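Local coordinates for protein D-alanyl-D-alanine carboxypeptidase DacB2 (Mycobacterium tuberculosis H37Rv, PDB 4RYE) that acts as a D,D-carboxypeptidase in peptidoglycan metabolism, probably cleaving the terminal D-Ala-D-Ala of the stem peptide, at residues Ala26-Gly31 / Arg229-Met234; Ser65-Asp70 / Ala111-Gly116; Gly203-Lys208 / Val220-Arg225. One frame throughout, in Å; residues are numbered along the deposited sequence.

Interaction 1 of 3, residues Ala26-Gly31 / Arg229-Met234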
loop_
_atom_site.group_PDB
_atom_site.type_symbol
_atom_site.label_atom_id
_atom_site.label_comp_id
_atom_site.label_asym_id
_atom_site.label_seq_id
_atom_site.Cartn_x
_atom_site.Cartn_y
_atom_site.Cartn_z
ATOM N N ALA A 26 8.393 11.322 -4.195
ATOM C CA ALA A 26 8.646 12.220 -3.076
ATOM C C ALA A 26 9.779 11.670 -2.219
ATOM O O ALA A 26 10.149 10.491 -2.338
ATOM C CB ALA A 26 7.367 12.444 -2.246
ATOM N N ASP A 27 10.338 12.533 -1.374
ATOM C CA ASP A 27 11.419 12.151 -0.478
ATOM C C ASP A 27 10.763 11.747 0.838
ATOM O O ASP A 27 10.021 12.525 1.438
ATOM C CB ASP A 27 12.367 13.337 -0.284
ATOM C CG ASP A 27 13.572 13.014 0.608
ATOM O OD1 ASP A 27 13.394 12.500 1.733
ATOM O OD2 ASP A 27 14.709 13.311 0.185
ATOM N N LEU A 28 11.031 10.520 1.269
ATOM C CA LEU A 28 10.419 9.933 2.458
ATOM C C LEU A 28 10.724 10.729 3.733
ATOM O O LEU A 28 9.904 10.792 4.656
ATOM C CB LEU A 28 10.925 8.490 2.602
ATOM C CG LEU A 28 10.257 7.534 3.584
ATOM C CD1 LEU A 28 8.804 7.255 3.193
ATOM C CD2 LEU A 28 11.058 6.249 3.654
ATOM N N ASP A 29 11.900 11.347 3.779
ATOM C CA ASP A 29 12.354 12.024 4.989
ATOM C C ASP A 29 12.020 13.521 5.029
ATOM O O ASP A 29 11.528 14.024 6.036
ATOM C CB ASP A 29 13.857 11.782 5.197
ATOM C CG ASP A 29 14.172 10.313 5.427
ATOM O OD1 ASP A 29 13.758 9.782 6.478
ATOM O OD2 ASP A 29 14.816 9.682 4.558
ATOM N N SER A 30 12.280 14.231 3.936
ATOM C CA SER A 30 12.080 15.678 3.907
ATOM C C SER A 30 10.666 16.081 3.477
ATOM O O SER A 30 10.214 17.182 3.787
ATOM C CB SER A 30 13.091 16.328 2.973
ATOM O OG SER A 30 12.745 16.066 1.624
ATOM N N GLY A 31 9.969 15.191 2.775
ATOM C CA GLY A 31 8.643 15.491 2.253
ATOM C C GLY A 31 8.638 16.323 0.974
ATOM O O GLY A 31 7.563 16.699 0.484
ATOM N N ARG A 229 16.023 8.528 0.715
ATOM C CA ARG A 229 14.934 7.566 0.698
ATOM C C ARG A 229 13.737 8.174 -0.025
ATOM O O ARG A 229 13.326 9.298 0.268
ATOM C CB ARG A 229 14.599 7.146 2.132
ATOM C CG ARG A 229 15.846 6.691 2.914
ATOM C CD ARG A 229 15.506 5.909 4.176
ATOM N NE ARG A 229 14.874 6.748 5.191
ATOM C CZ ARG A 229 14.490 6.303 6.385
ATOM N NH1 ARG A 229 14.670 5.031 6.704
ATOM N NH2 ARG A 229 13.924 7.122 7.257
ATOM N N LEU A 230 13.190 7.429 -0.979
ATOM C CA LEU A 230 12.114 7.944 -1.813
ATOM C C LEU A 230 10.857 7.129 -1.619
ATOM O O LEU A 230 10.912 5.951 -1.280
ATOM C CB LEU A 230 12.503 7.912 -3.296
ATOM C CG LEU A 230 13.695 8.774 -3.753
ATOM C CD1 LEU A 230 13.940 8.615 -5.254
ATOM C CD2 LEU A 230 13.496 10.255 -3.399
ATOM N N VAL A 231 9.721 7.764 -1.869
ATOM C CA VAL A 231 8.455 7.072 -1.820
ATOM C C VAL A 231 7.684 7.447 -3.083
ATOM O O VAL A 231 7.693 8.607 -3.508
ATOM C CB VAL A 231 7.684 7.405 -0.523
ATOM C CG1 VAL A 231 7.467 8.907 -0.383
ATOM C CG2 VAL A 231 6.355 6.661 -0.465
ATOM N N ILE A 232 7.062 6.461 -3.715
ATOM C CA ILE A 232 6.309 6.744 -4.931
ATOM C C ILE A 232 4.940 6.124 -4.825
ATOM O O ILE A 232 4.720 5.210 -4.027
ATOM C CB ILE A 232 6.992 6.180 -6.194
ATOM C CG1 ILE A 232 6.998 4.651 -6.156
ATOM C CG2 ILE A 232 8.398 6.746 -6.353
ATOM C CD1 ILE A 232 7.504 3.996 -7.449
ATOM N N ALA A 233 4.015 6.642 -5.624
ATOM C CA ALA A 233 2.713 6.010 -5.791
ATOM C C ALA A 233 2.314 6.129 -7.246
ATOM O O ALA A 233 2.707 7.074 -7.930
ATOM C CB ALA A 233 1.668 6.644 -4.878
HETATM N N MSE A 234 1.562 5.151 -7.724
HETATM C CA MSE A 234 1.138 5.102 -9.108
HETATM C C MSE A 234 -0.300 4.610 -9.105
HETATM O O MSE A 234 -0.619 3.652 -8.408
HETATM C CB MSE A 234 2.032 4.130 -9.880
HETATM C CG MSE A 234 3.467 4.601 -10.010
HETATM SE SE MSE A 234 4.726 3.127 -10.314
HETATM C CE MSE A 234 3.825 2.250 -11.800
HETATM O O HOH W 1 15.638 10.913 2.289
#
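R229 sets its CG opposite its own carbonyl carbon (chi1 -51°) and then bends at chi3 (-68°), bringing the guanidinium back alongside D29. The grip is side-on: NH2 of R229 reaches OD1 of D29 at 2.8 Å and NE of R229 reaches OD2 of D29 at 3.0 Å. Each oxygen uses its syn lone pair, and the carboxylate and guanidinium planes are only 6° apart. Arginine suits this exposed end because its alkyl chain also packs beside L28, whose CD2 lies over one guanidinium face, offset toward its rim, 4.1 Å from NE of R229. The other branch of L28, CD1, meets CB of V231 at 3.9 Å. Behind the salt bridge the chain turns on D27: its OD1 accepts from N of D29, an Asx turn, and from N of S30, which completes an Asx motif. A water links both aspartates to N of R229, while OD2 of D27 pairs with R228. V231 N and A26 N each bond to the other's carbonyl, and L28 N closes on R229 O. Small A26 sits beside V231 on the sheet face covered by helix 155-166. Here strand 22-27 joins strand 228-237 antiparallel, within the central sheet of the penicillin-recognising serine enzyme fold.

Interaction 2 of 3, residues Ser65-Asp70 / Ala111-Gly116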
loop_
_atom_site.group_PDB
_atom_site.type_symbol
_atom_site.label_atom_id
_atom_site.label_comp_id
_atom_site.label_asym_id
_atom_site.label_seq_id
_atom_site.Cartn_x
_atom_site.Cartn_y
_atom_site.Cartn_z
ATOM N N SER A 65 -2.327 -10.198 20.345
ATOM C CA SER A 65 -3.728 -10.414 20.692
ATOM C C SER A 65 -4.358 -11.271 19.595
ATOM O O SER A 65 -3.933 -11.225 18.435
ATOM C CB SER A 65 -4.477 -9.088 20.883
ATOM O OG SER A 65 -4.482 -8.333 19.692
ATOM N N THR A 66 -5.341 -12.082 19.961
ATOM C CA THR A 66 -5.911 -13.021 19.009
ATOM C C THR A 66 -7.386 -12.772 18.746
ATOM O O THR A 66 -8.049 -12.030 19.475
ATOM C CB THR A 66 -5.730 -14.477 19.479
ATOM O OG1 THR A 66 -6.434 -14.670 20.710
ATOM C CG2 THR A 66 -4.251 -14.799 19.679
ATOM N N VAL A 67 -7.892 -13.399 17.691
ATOM C CA VAL A 67 -9.311 -13.360 17.386
ATOM C C VAL A 67 -9.694 -14.726 16.850
ATOM O O VAL A 67 -8.865 -15.413 16.246
ATOM C CB VAL A 67 -9.641 -12.267 16.333
ATOM C CG1 VAL A 67 -8.996 -12.592 14.994
ATOM C CG2 VAL A 67 -11.156 -12.087 16.177
ATOM N N VAL A 68 -10.931 -15.130 17.102
ATOM C CA VAL A 68 -11.484 -16.333 16.507
ATOM C C VAL A 68 -12.250 -15.910 15.268
ATOM O O VAL A 68 -13.261 -15.215 15.366
ATOM C CB VAL A 68 -12.431 -17.053 17.479
ATOM C CG1 VAL A 68 -13.179 -18.172 16.762
ATOM C CG2 VAL A 68 -11.654 -17.595 18.667
ATOM N N ALA A 69 -11.757 -16.298 14.100
ATOM C CA ALA A 69 -12.406 -15.901 12.859
ATOM C C ALA A 69 -13.812 -16.466 12.762
ATOM O O ALA A 69 -14.058 -17.626 13.113
ATOM C CB ALA A 69 -11.593 -16.351 11.681
ATOM N N ASP A 70 -14.749 -15.658 12.287
ATOM C CA ASP A 70 -16.085 -16.199 12.040
ATOM C C ASP A 70 -16.340 -16.355 10.543
ATOM O O ASP A 70 -15.501 -15.975 9.724
ATOM C CB ASP A 70 -17.179 -15.389 12.749
ATOM C CG ASP A 70 -17.153 -13.918 12.400
ATOM O OD1 ASP A 70 -16.910 -13.579 11.220
ATOM O OD2 ASP A 70 -17.386 -13.093 13.313
ATOM N N ALA A 111 -10.579 -6.197 10.644
ATOM C CA ALA A 111 -11.711 -5.302 10.879
ATOM C C ALA A 111 -12.596 -5.844 11.998
ATOM O O ALA A 111 -13.158 -5.078 12.776
ATOM C CB ALA A 111 -12.519 -5.108 9.607
ATOM N N HIS A 112 -12.718 -7.167 12.062
ATOM C CA HIS A 112 -13.402 -7.848 13.162
ATOM C C HIS A 112 -12.764 -7.451 14.504
ATOM O O HIS A 112 -13.471 -7.014 15.421
ATOM C CB HIS A 112 -13.375 -9.372 12.920
ATOM C CG HIS A 112 -13.990 -10.200 14.010
ATOM N ND1 HIS A 112 -14.232 -11.550 13.860
ATOM C CD2 HIS A 112 -14.389 -9.885 15.267
ATOM C CE1 HIS A 112 -14.759 -12.028 14.973
ATOM N NE2 HIS A 112 -14.860 -11.043 15.844
HETATM N N MSE A 113 -11.443 -7.593 14.617
HETATM C CA MSE A 113 -10.721 -7.195 15.834
HETATM C C MSE A 113 -10.891 -5.717 16.168
HETATM O O MSE A 113 -10.825 -5.332 17.326
HETATM C CB MSE A 113 -9.224 -7.498 15.712
HETATM C CG MSE A 113 -8.913 -8.957 15.504
HETATM SE SE MSE A 113 -6.987 -9.348 15.542
HETATM C CE MSE A 113 -6.705 -8.896 17.420
ATOM N N LEU A 114 -11.098 -4.889 15.153
ATOM C CA LEU A 114 -11.179 -3.452 15.362
ATOM C C LEU A 114 -12.590 -2.964 15.658
ATOM O O LEU A 114 -12.805 -1.767 15.832
ATOM C CB LEU A 114 -10.608 -2.715 14.152
ATOM C CG LEU A 114 -9.098 -2.888 13.996
ATOM C CD1 LEU A 114 -8.634 -2.492 12.602
ATOM C CD2 LEU A 114 -8.374 -2.065 15.074
ATOM N N GLY A 115 -13.551 -3.878 15.714
ATOM C CA GLY A 115 -14.913 -3.513 16.065
ATOM C C GLY A 115 -15.927 -3.665 14.942
ATOM O O GLY A 115 -17.084 -3.264 15.080
ATOM N N GLY A 116 -15.501 -4.243 13.824
ATOM C CA GLY A 116 -16.409 -4.482 12.719
ATOM C C GLY A 116 -16.088 -3.693 11.466
ATOM O O GLY A 116 -15.246 -2.791 11.476
#
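V67 lays its CG2 over the centre of the H112 imidazole, 3.8 Å from the ring centroid and almost on the ring normal, a CH-pi contact that joins a small two-stranded sheet to the last turn of helix 104-113. A beta-branched valine suits the place, because it also meets M113: CB of V67 presses on CG of this selenomethionine, M113, at 3.5 Å, a tight carbon contact, with CG1 beside SE. H112 reaches the strand because its CG is anti to the backbone N (chi1 177°), and the flexible M113 chain, bent at chi3 (66°), runs on beside V67 to bring CE near S65. D70 approaches the same imidazole obliquely, its OD2 3.3 Å from CE1 of H112, with carboxylate and ring planes 16° apart. The polar partner of H112 ND1 is D73, whose OD2 also accepts from N of D70 and so ties the ring to the loop that follows strand 66-68. S65 OG is satisfied by the carbonyl of D62. Behind the contact, strand 66-68 pairs with strand 88-90, and the helix ends in a Schellman motif. There G115, whose positive phi glycine tolerates readily, donates from N to O of H112, and G116 N bonds to A111 O at 2.7 Å.

Interaction 3 of 3, residues Gly203-Lys208 / Val220-Arg225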
loop_
_atom_site.group_PDB
_atom_site.type_symbol
_atom_site.label_atom_id
_atom_site.label_comp_id
_atom_site.label_asym_id
_atom_site.label_seq_id
_atom_site.Cartn_x
_atom_site.Cartn_y
_atom_site.Cartn_z
ATOM N N GLY A 203 17.633 -1.985 -2.871
ATOM C CA GLY A 203 17.316 -0.799 -2.093
ATOM C C GLY A 203 15.835 -0.576 -1.843
ATOM O O GLY A 203 15.461 0.327 -1.100
ATOM N N ALA A 204 14.978 -1.371 -2.475
ATOM C CA ALA A 204 13.546 -1.296 -2.164
ATOM C C ALA A 204 13.338 -1.633 -0.682
ATOM O O ALA A 204 13.994 -2.524 -0.162
ATOM C CB ALA A 204 12.761 -2.256 -3.047
ATOM N N ILE A 205 12.448 -0.917 0.007
ATOM C CA ILE A 205 12.243 -1.165 1.435
ATOM C C ILE A 205 10.781 -1.451 1.776
ATOM O O ILE A 205 10.433 -1.661 2.927
ATOM C CB ILE A 205 12.766 0.001 2.297
ATOM C CG1 ILE A 205 12.153 1.329 1.848
ATOM C CG2 ILE A 205 14.289 0.079 2.236
ATOM C CD1 ILE A 205 12.783 2.554 2.537
ATOM N N GLY A 206 9.919 -1.462 0.770
ATOM C CA GLY A 206 8.526 -1.780 1.027
ATOM C C GLY A 206 7.610 -1.347 -0.091
ATOM O O GLY A 206 7.961 -0.501 -0.901
ATOM N N GLY A 207 6.423 -1.932 -0.141
ATOM C CA GLY A 207 5.495 -1.570 -1.187
ATOM C C GLY A 207 4.210 -2.336 -1.054
ATOM O O GLY A 207 4.152 -3.373 -0.382
ATOM N N LYS A 208 3.175 -1.826 -1.706
ATOM C CA LYS A 208 1.886 -2.499 -1.697
ATOM C C LYS A 208 1.239 -2.293 -3.056
ATOM O O LYS A 208 1.148 -1.164 -3.527
ATOM C CB LYS A 208 1.009 -1.924 -0.586
ATOM C CG LYS A 208 -0.309 -2.666 -0.404
ATOM C CD LYS A 208 -0.080 -4.025 0.242
ATOM C CE LYS A 208 -1.321 -4.894 0.170
ATOM N NZ LYS A 208 -1.647 -5.288 -1.231
ATOM N N VAL A 220 1.992 1.667 -4.224
ATOM C CA VAL A 220 2.692 2.640 -3.404
ATOM C C VAL A 220 3.888 1.910 -2.805
ATOM O O VAL A 220 3.798 0.736 -2.471
ATOM C CB VAL A 220 1.782 3.245 -2.299
ATOM C CG1 VAL A 220 1.283 2.160 -1.321
ATOM C CG2 VAL A 220 2.517 4.344 -1.556
ATOM N N GLY A 221 5.022 2.583 -2.698
ATOM C CA GLY A 221 6.181 1.915 -2.126
ATOM C C GLY A 221 7.376 2.821 -1.939
ATOM O O GLY A 221 7.339 3.999 -2.300
ATOM N N ALA A 222 8.451 2.267 -1.388
ATOM C CA ALA A 222 9.606 3.095 -1.058
ATOM C C ALA A 222 10.922 2.371 -1.305
ATOM O O ALA A 222 10.969 1.145 -1.320
ATOM C CB ALA A 222 9.520 3.561 0.380
ATOM N N ALA A 223 11.984 3.151 -1.496
ATOM C CA ALA A 223 13.325 2.617 -1.703
ATOM C C ALA A 223 14.345 3.576 -1.107
ATOM O O ALA A 223 14.047 4.748 -0.898
ATOM C CB ALA A 223 13.597 2.417 -3.189
ATOM N N ALA A 224 15.545 3.070 -0.834
ATOM C CA ALA A 224 16.643 3.888 -0.321
ATOM C C ALA A 224 17.885 3.597 -1.145
ATOM O O ALA A 224 18.235 2.432 -1.336
ATOM C CB ALA A 224 16.925 3.552 1.135
ATOM N N ARG A 225 18.550 4.650 -1.615
ATOM C CA ARG A 225 19.833 4.526 -2.298
ATOM C C ARG A 225 20.662 5.779 -2.072
ATOM O O ARG A 225 20.129 6.898 -2.132
ATOM C CB ARG A 225 19.637 4.335 -3.811
ATOM C CG ARG A 225 19.187 2.954 -4.238
ATOM C CD ARG A 225 19.354 2.754 -5.735
ATOM N NE ARG A 225 18.922 1.416 -6.130
ATOM C CZ ARG A 225 18.986 0.943 -7.368
ATOM N NH1 ARG A 225 19.465 1.699 -8.342
ATOM N NH2 ARG A 225 18.568 -0.289 -7.625
#
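The peptide group between A222 and A223 carries the CG1 of I205 over one of its faces, 3.5 Å from C of A222, while the N of I205 donates to O of A222 at 2.9 Å, tilted 34° from the carbonyl plane. I205 gets there because its CG1 stands between the backbone N and the carbonyl carbon (chi1 54°), and this methylene then rests against CB of A222 at 3.8 Å. Farther along, K208 N bonds to V220 O at 2.7 Å, nearly in line with the C=O, and V220 N reaches K208 O in the carbonyl plane. Between A204 and G206 the register slips by one residue. I205 and G206 both face A222, with A222 N bonded to G206 O at 2.9 Å: a classic beta bulge, and G206 has backbone angles that glycine accommodates easily. Next comes the non-hydrogen-bonded pair G207 and G221, where the lack of side chains allows a CA-CA approach of 3.7 Å. A222, with its single methyl, and the branched V220 pack on F162 of helix 155-166, whereas A223 faces F254 and F258 of helix 246-259 on the other side of the sheet. CG of K208 points away from the backbone N (chi1 -174°), and bends at chi2 and chi4 lead NZ to a hydrogen bond with S102 OG, near S47, the inferred acyl-ester serine; S102 and the proton acceptor K50 are active-site residues by similarity. The hairpin resembles the active-site edge strand of serine penicillin-binding proteins, K208 being consistent with the lysine of a K(T/S)G-type motif.

In the fold
From the N terminus, residues 26-31 take in the end of strand 22-27, and interaction 1 is completed only some 200 residues later by strand 228-237, so its loop encloses both other contacts. Interaction 2 closes first, across a loop of 40 residues, partly helical, and ties the small sheet 66-68/88-90 to helix 104-113. Interaction 3 then opens and closes in series with it, as a hairpin. No loops cross. Interactions 1 and 3 join four strands of the six-stranded sheet (204-212, 218-225, 228-237, 22-27), touching where L230 and I232 bond to A223 and G221; interaction 2 stands apart, its centre about 33 Å from that of interaction 1, on the opposite side of the chain's centre.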